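Local coordinates for water stress and hypersensitive response domain-containing protein (Archaeoglobus fulgidus DSM 4304, PDB 3BUT) that is of unknown function but carries a late embryogenesis abundant (LEA_2) domain, a beta fold tentatively linked to lipid binding and perhaps to water-stress responses, at residues 23-28 with 64-69; 33-38 with 58-63. The protein carries 4 engineered substitutions. All blocks are in the same frame, centred on the assembly; numbering follows the deposited sequence.

Interactions 1 and 2 are both antiparallel strand pairings, one in each of the two sheets of this beta domain, and their centres lie about 10 Å apart on the same side of the chain's centre. Interaction 1 joins strand 17-27 to strand 66-76 in a three-stranded sheet; interaction 2 joins strand 34-45 to strand 48-61 in a four-stranded one. Along the chain the hairpin of interaction 2 is nested within the loop that interaction 1 closes, so the chain passes from the first sheet to the second and back. The sheets meet directly: Asn28 ND2, also bonded to Val32 O, probably hydrogen-bonds Val61 O at 3.0 Å, and Thr67 packs on Val61.

Interaction 1. Residues 23-28 with 64-69; sequences LAKVRN and ASATTL. Engineered in segment 64-69: Ala64 (natural residue Lys), Ala66 (natural residue Lys).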
ATOM      1  N   LEU A  23      13.358 -17.740   4.105  1.00 25.20           N
ATOM      2  CA  LEU A  23      14.187 -18.936   3.975  1.00 27.67           C
ATOM      3  C   LEU A  23      15.248 -18.968   5.062  1.00 28.58           C
ATOM      4  O   LEU A  23      16.201 -18.189   5.029  1.00 39.70           O
ATOM      5  CB  LEU A  23      14.853 -19.018   2.599  1.00 21.44           C
ATOM      6  CG  LEU A  23      13.990 -19.128   1.339  1.00 28.07           C
ATOM      7  CD1 LEU A  23      14.881 -19.372   0.140  1.00 34.03           C
ATOM      8  CD2 LEU A  23      12.937 -20.221   1.456  1.00 32.42           C
ATOM      9  N   ALA A  24      15.078 -19.875   6.020  1.00 25.60           N
ATOM     10  CA  ALA A  24      15.992 -19.996   7.153  1.00 23.34           C
ATOM     11  C   ALA A  24      16.899 -21.213   7.027  1.00 21.52           C
ATOM     12  O   ALA A  24      16.423 -22.344   6.966  1.00 19.12           O
ATOM     13  CB  ALA A  24      15.208 -20.057   8.460  1.00 24.25           C
ATOM     14  N   LYS A  25      18.206 -20.968   6.984  1.00 13.30           N
ATOM     15  CA  LYS A  25      19.194 -22.033   7.007  1.00 16.13           C
ATOM     16  C   LYS A  25      19.459 -22.446   8.455  1.00 15.30           C
ATOM     17  O   LYS A  25      19.999 -21.669   9.238  1.00 17.38           O
ATOM     18  CB  LYS A  25      20.488 -21.573   6.326  1.00 15.39           C
ATOM     19  CG  LYS A  25      21.575 -22.652   6.150  1.00 20.50           C
ATOM     20  CD  LYS A  25      21.269 -23.624   5.009  1.00 47.74           C
ATOM     21  CE  LYS A  25      22.493 -24.463   4.648  1.00 51.80           C
ATOM     22  NZ  LYS A  25      22.191 -25.538   3.657  1.00 48.06           N
ATOM     23  N   VAL A  26      19.061 -23.666   8.806  1.00 15.23           N
ATOM     24  CA  VAL A  26      19.279 -24.183  10.153  1.00 14.33           C
ATOM     25  C   VAL A  26      20.263 -25.343  10.154  1.00 19.24           C
ATOM     26  O   VAL A  26      20.246 -26.180   9.265  1.00 19.41           O
ATOM     27  CB  VAL A  26      17.964 -24.603  10.859  1.00 17.50           C
ATOM     28  CG1 VAL A  26      17.061 -23.400  11.078  1.00 16.71           C
ATOM     29  CG2 VAL A  26      17.231 -25.678  10.082  1.00 29.73           C
ATOM     30  N   ARG A  27      21.139 -25.363  11.150  1.00 19.15           N
ATOM     31  CA  ARG A  27      22.041 -26.475  11.364  1.00 26.18           C
ATOM     32  C   ARG A  27      21.625 -27.210  12.639  1.00 17.41           C
ATOM     33  O   ARG A  27      21.455 -26.595  13.688  1.00 24.57           O
ATOM     34  CB  ARG A  27      23.489 -25.978  11.440  1.00 14.82           C
ATOM     35  CG  ARG A  27      24.513 -27.076  11.689  1.00 31.83           C
ATOM     36  CD  ARG A  27      25.874 -26.703  11.135  1.00 47.27           C
ATOM     37  NE  ARG A  27      25.949 -26.921   9.692  1.00 43.76           N
ATOM     38  CZ  ARG A  27      26.434 -28.020   9.120  1.00 42.05           C
ATOM     39  NH1 ARG A  27      26.902 -29.020   9.859  1.00 48.87           N
ATOM     40  NH2 ARG A  27      26.454 -28.117   7.799  1.00 59.32           N
ATOM     41  N   ASN A  28      21.449 -28.521  12.534  1.00 15.20           N
ATOM     42  CA  ASN A  28      21.128 -29.350  13.686  1.00 18.23           C
ATOM     43  C   ASN A  28      22.388 -29.711  14.470  1.00 16.61           C
ATOM     44  O   ASN A  28      23.248 -30.441  13.975  1.00 19.84           O
ATOM     45  CB  ASN A  28      20.390 -30.613  13.231  1.00 18.49           C
ATOM     46  CG  ASN A  28      19.818 -31.415  14.381  1.00 20.70           C
ATOM     47  OD1 ASN A  28      19.960 -31.052  15.544  1.00 21.55           O
ATOM     48  ND2 ASN A  28      19.145 -32.509  14.054  1.00 21.34           N
ATOM     49  N   ALA A  64      23.553 -33.229  12.776  1.00 14.60           N
ATOM     50  CA  ALA A  64      24.773 -32.621  12.192  1.00 16.06           C
ATOM     51  C   ALA A  64      24.638 -32.046  10.769  1.00 19.42           C
ATOM     52  O   ALA A  64      25.615 -31.556  10.196  1.00 25.21           O
ATOM     53  CB  ALA A  64      25.992 -33.575  12.303  1.00 15.04           C
ATOM     54  N   SER A  65      23.430 -32.094  10.213  1.00 23.56           N
ATOM     55  CA  SER A  65      23.159 -31.582   8.870  1.00 20.07           C
ATOM     56  C   SER A  65      22.570 -30.183   8.926  1.00 16.49           C
ATOM     57  O   SER A  65      22.045 -29.767   9.957  1.00 16.89           O
ATOM     58  CB  SER A  65      22.194 -32.503   8.121  1.00 17.62           C
ATOM     59  OG  SER A  65      22.889 -33.484   7.385  1.00 40.05           O
ATOM     60  N   ALA A  66      22.676 -29.471   7.804  1.00 25.65           N
ATOM     61  CA  ALA A  66      22.063 -28.157   7.626  1.00 26.04           C
ATOM     62  C   ALA A  66      20.966 -28.214   6.565  1.00 24.29           C
ATOM     63  O   ALA A  66      21.109 -28.899   5.553  1.00 39.02           O
ATOM     64  CB  ALA A  66      23.115 -27.120   7.267  1.00 19.84           C
ATOM     65  N   THR A  67      19.874 -27.493   6.810  1.00 31.57           N
ATOM     66  CA  THR A  67      18.674 -27.530   5.966  1.00 31.22           C
ATOM     67  C   THR A  67      18.094 -26.123   5.818  1.00 24.92           C
ATOM     68  O   THR A  67      18.015 -25.383   6.791  1.00 25.87           O
ATOM     69  CB  THR A  67      17.602 -28.467   6.594  1.00 23.15           C
ATOM     70  OG1 THR A  67      18.118 -29.799   6.669  1.00 56.61           O
ATOM     71  CG2 THR A  67      16.314 -28.496   5.779  1.00 36.40           C
ATOM     72  N   THR A  68      17.699 -25.752   4.604  1.00 20.69           N
ATOM     73  CA  THR A  68      16.942 -24.522   4.413  1.00 17.88           C
ATOM     74  C   THR A  68      15.461 -24.796   4.668  1.00 21.00           C
ATOM     75  O   THR A  68      14.863 -25.657   4.031  1.00 29.01           O
ATOM     76  CB  THR A  68      17.185 -23.905   3.023  1.00 21.48           C
ATOM     77  OG1 THR A  68      18.572 -23.582   2.894  1.00 33.89           O
ATOM     78  CG2 THR A  68      16.364 -22.625   2.822  1.00 18.66           C
ATOM     79  N   LEU A  69      14.896 -24.079   5.636  1.00 19.42           N
ATOM     80  CA  LEU A  69      13.470 -24.136   5.936  1.00 22.83           C
ATOM     81  C   LEU A  69      12.740 -22.973   5.276  1.00 19.03           C
ATOM     82  O   LEU A  69      13.252 -21.859   5.255  1.00 19.45           O
ATOM     83  CB  LEU A  69      13.228 -24.064   7.445  1.00 24.27           C
ATOM     84  CG  LEU A  69      13.949 -24.979   8.437  1.00 22.95           C
ATOM     85  CD1 LEU A  69      13.379 -24.742   9.821  1.00 27.33           C
ATOM     86  CD2 LEU A  69      13.849 -26.442   8.057  1.00 29.88           C
TER
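Lys25 lies opposite Thr68, and Val26 packs diagonally on Leu69, in an antiparallel ladder of strand 17-27 against strand 66-76, within the three-stranded sheet of this E-set-clan beta domain; the short segments run at 161° to each other. The backbone evidence is two hydrogen-bonded pairs, each with two N-H...O bonds. Ala24 and Leu69 exchange both N-H groups, the Leu69 N to Ala24 O bond being 2.7 Å and almost straight, and Val26 does the same with Thr67. Past the strand ends Asn28 N still reaches Ser65 O at 2.9 Å, whereas the bond from Ala64 N to Asn28 O is weak.

Apolar packing lies on the face of Val26 and Leu69, whose side chains cross at about a right angle. Val26 CG2, set between its own backbone N and carbonyl carbon (CG1 chi1 -64°), meets Leu69 CG at 3.7 Å. This face turns to the other sheet, where Val59 and Val36 touch Leu69.

The opposite face carries the long polar chains. Lys25 leaves with CG opposite the backbone N (chi1 -174°) and bends at chi2, which lays CD 3.4 Å from Thr68 OG1 and CE against the methyl of Ala66, an engineered residue. An alanine here, lacking CD and CE, would probably leave Thr68 OG1 and the Ala66 methyl without their aliphatic neighbour. Arg27 bends at chi3 over the same strand; its guanidinium has Ala66 N over one face, offset toward the rim, and NH2 rests 3.5 Å from Ala66 CB, while NH1 lies 2.9 Å from the carbonyl O of engineered Ala64 at an angle too poor for a hydrogen bond.

Interaction 2. Residues 33-38 with 58-63; sequences PIVVSG and PVTVKP
Ile34 and Val61 make the firm end of this pairing between strand 34-45 and strand 48-61: each backbone N-H reaches the other's carbonyl in its plane, with Val61 N to Ile34 O at 2.8 Å. A second reciprocal pair follows two residues on. Val36 N meets Val59 O nearly end-on at 2.8 Å, but the return bond from Val59 N approaches Val36 O from 39° above the carbonyl plane, so this bond does not use a lone-pair direction. The side chains of Ile34, Val36, Val59 and Val61 share one face, which is the better packed: Leu69 lies on Val36 and Val59, Thr67 on Val61, and Ile104 and Pro102 of the adjacent strand 93-105 touch Ile34 and Val36.

The other face, with Val35 and Thr60, is looser. These two side chains lie alongside each other and point the same way, meeting through methyls, Val35 CG2 to Thr60 CG2 at 3.6 Å. Thr60 turns that methyl opposite its carbonyl carbon (OG1 chi1 42°), and the residue itself is exposed. Prolines mark both ends of the contact. Pro33 CB stands 4.0 Å from Pro63 CD, a loose apolar touch, while at the far end Pro58 N, having no hydrogen, cannot donate to Ser37 O, 3.4 Å away. Consecutive strands paired antiparallel in this way form a beta hairpin, here with strand 48-61 at the edge of its sheet within the chain, one face turned inward to the other sheet and one outward, consistent with a beta-sandwich fold.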
ATOM      1  N   PRO A  33      17.442 -36.179  15.217  1.00 17.08           N
ATOM      2  CA  PRO A  33      16.899 -35.231  14.246  1.00 23.27           C
ATOM      3  C   PRO A  33      15.876 -34.269  14.834  1.00 26.18           C
ATOM      4  O   PRO A  33      15.170 -34.615  15.781  1.00 29.57           O
ATOM      5  CB  PRO A  33      16.238 -36.134  13.206  1.00 26.73           C
ATOM      6  CG  PRO A  33      15.831 -37.326  13.959  1.00 27.45           C
ATOM      7  CD  PRO A  33      16.836 -37.515  15.066  1.00 27.57           C
ATOM      8  N   ILE A  34      15.827 -33.064  14.274  1.00 28.06           N
ATOM      9  CA  ILE A  34      14.831 -32.064  14.630  1.00 27.56           C
ATOM     10  C   ILE A  34      13.687 -32.245  13.648  1.00 24.73           C
ATOM     11  O   ILE A  34      13.924 -32.425  12.454  1.00 23.37           O
ATOM     12  CB  ILE A  34      15.411 -30.636  14.497  1.00 25.80           C
ATOM     13  CG1 ILE A  34      16.517 -30.398  15.527  1.00 40.33           C
ATOM     14  CG2 ILE A  34      14.323 -29.565  14.638  1.00 40.83           C
ATOM     15  CD1 ILE A  34      17.253 -29.075  15.334  1.00 43.25           C
ATOM     16  N   VAL A  35      12.454 -32.245  14.140  1.00 18.71           N
ATOM     17  CA  VAL A  35      11.298 -32.143  13.249  1.00 21.78           C
ATOM     18  C   VAL A  35      10.610 -30.799  13.481  1.00 19.50           C
ATOM     19  O   VAL A  35      10.262 -30.469  14.607  1.00 25.63           O
ATOM     20  CB  VAL A  35      10.288 -33.301  13.438  1.00 23.70           C
ATOM     21  CG1 VAL A  35       9.252 -33.298  12.309  1.00 18.89           C
ATOM     22  CG2 VAL A  35      11.001 -34.636  13.497  1.00 24.69           C
ATOM     23  N   VAL A  36      10.457 -30.015  12.417  1.00 20.85           N
ATOM     24  CA  VAL A  36       9.632 -28.815  12.460  1.00 17.29           C
ATOM     25  C   VAL A  36       8.308 -29.214  11.827  1.00 13.87           C
ATOM     26  O   VAL A  36       8.198 -29.275  10.604  1.00 22.84           O
ATOM     27  CB  VAL A  36      10.263 -27.626  11.679  1.00 18.71           C
ATOM     28  CG1 VAL A  36       9.435 -26.361  11.872  1.00 32.59           C
ATOM     29  CG2 VAL A  36      11.695 -27.374  12.123  1.00 20.18           C
ATOM     30  N   SER A  37       7.315 -29.514  12.658  1.00 12.54           N
ATOM     31  CA  SER A  37       6.022 -30.014  12.166  1.00 12.00           C
ATOM     32  C   SER A  37       5.178 -28.926  11.491  1.00 15.29           C
ATOM     33  O   SER A  37       4.303 -29.214  10.675  1.00 18.32           O
ATOM     34  CB  SER A  37       5.238 -30.663  13.300  1.00 12.27           C
ATOM     35  OG  SER A  37       5.056 -29.739  14.354  1.00 26.29           O
ATOM     36  N   GLY A  38       5.454 -27.678  11.843  1.00 13.31           N
ATOM     37  CA  GLY A  38       4.763 -26.545  11.270  1.00  7.56           C
ATOM     38  C   GLY A  38       5.164 -25.290  11.996  1.00  7.18           C
ATOM     39  O   GLY A  38       6.132 -25.290  12.749  1.00 19.91           O
ATOM     40  N   PRO A  58       5.478 -30.618   7.787  1.00 16.70           N
ATOM     41  CA  PRO A  58       6.555 -31.199   8.587  1.00 19.90           C
ATOM     42  C   PRO A  58       7.853 -31.403   7.805  1.00 20.46           C
ATOM     43  O   PRO A  58       7.821 -31.874   6.671  1.00 25.96           O
ATOM     44  CB  PRO A  58       5.963 -32.531   9.071  1.00 22.95           C
ATOM     45  CG  PRO A  58       4.502 -32.501   8.672  1.00 19.13           C
ATOM     46  CD  PRO A  58       4.443 -31.618   7.477  1.00 23.49           C
ATOM     47  N   VAL A  59       8.973 -31.006   8.411  1.00 20.15           N
ATOM     48  CA  VAL A  59      10.305 -31.085   7.799  1.00 20.95           C
ATOM     49  C   VAL A  59      11.304 -31.593   8.839  1.00 17.28           C
ATOM     50  O   VAL A  59      11.332 -31.087   9.956  1.00 22.22           O
ATOM     51  CB  VAL A  59      10.783 -29.683   7.281  1.00 25.68           C
ATOM     52  CG1 VAL A  59      12.259 -29.689   6.916  1.00 34.94           C
ATOM     53  CG2 VAL A  59       9.974 -29.229   6.080  1.00 33.82           C
ATOM     54  N   THR A  60      12.112 -32.596   8.486  1.00 21.89           N
ATOM     55  CA  THR A  60      13.217 -33.028   9.358  1.00 25.04           C
ATOM     56  C   THR A  60      14.548 -32.389   9.011  1.00 26.98           C
ATOM     57  O   THR A  60      14.846 -32.150   7.846  1.00 40.29           O
ATOM     58  CB  THR A  60      13.471 -34.548   9.346  1.00 29.76           C
ATOM     59  OG1 THR A  60      13.391 -35.054   8.008  1.00 38.87           O
ATOM     60  CG2 THR A  60      12.501 -35.264  10.230  1.00 48.18           C
ATOM     61  N   VAL A  61      15.345 -32.119  10.039  1.00 22.60           N
ATOM     62  CA  VAL A  61      16.753 -31.803   9.866  1.00 18.03           C
ATOM     63  C   VAL A  61      17.527 -32.959  10.505  1.00 21.11           C
ATOM     64  O   VAL A  61      17.367 -33.225  11.692  1.00 19.88           O
ATOM     65  CB  VAL A  61      17.143 -30.453  10.515  1.00 20.82           C
ATOM     66  CG1 VAL A  61      18.524 -30.015  10.048  1.00 18.35           C
ATOM     67  CG2 VAL A  61      16.118 -29.371  10.184  1.00 29.24           C
ATOM     68  N   LYS A  62      18.338 -33.646   9.700  1.00 23.46           N
ATOM     69  CA  LYS A  62      19.116 -34.794  10.171  0.50 22.31           C
ATOM     70  C   LYS A  62      20.217 -34.324  11.120  1.00 19.14           C
ATOM     71  O   LYS A  62      20.674 -33.185  11.011  1.00 22.97           O
ATOM     72  CB  LYS A  62      19.698 -35.584   8.992  0.50 25.72           C
ATOM     73  CG  LYS A  62      18.706 -36.546   8.327  0.50 33.82           C
ATOM     74  CD  LYS A  62      19.387 -37.825   7.817  0.50 45.42           C
ATOM     75  CE  LYS A  62      20.036 -37.668   6.442  0.50 27.93           C
ATOM     76  NZ  LYS A  62      19.056 -37.731   5.320  0.50 25.46           N
ATOM     77  N   PRO A  63      20.626 -35.187  12.096  1.00 20.21           N
ATOM     78  CA  PRO A  63      21.692 -34.778  13.031  1.00 15.12           C
ATOM     79  C   PRO A  63      22.957 -34.334  12.316  1.00 15.00           C
ATOM     80  O   PRO A  63      23.353 -34.979  11.348  1.00 19.95           O
ATOM     81  CB  PRO A  63      22.002 -36.056  13.813  1.00 19.51           C
ATOM     82  CG  PRO A  63      20.861 -36.945  13.624  1.00 22.12           C
ATOM     83  CD  PRO A  63      20.113 -36.537  12.411  1.00 15.71           C
TER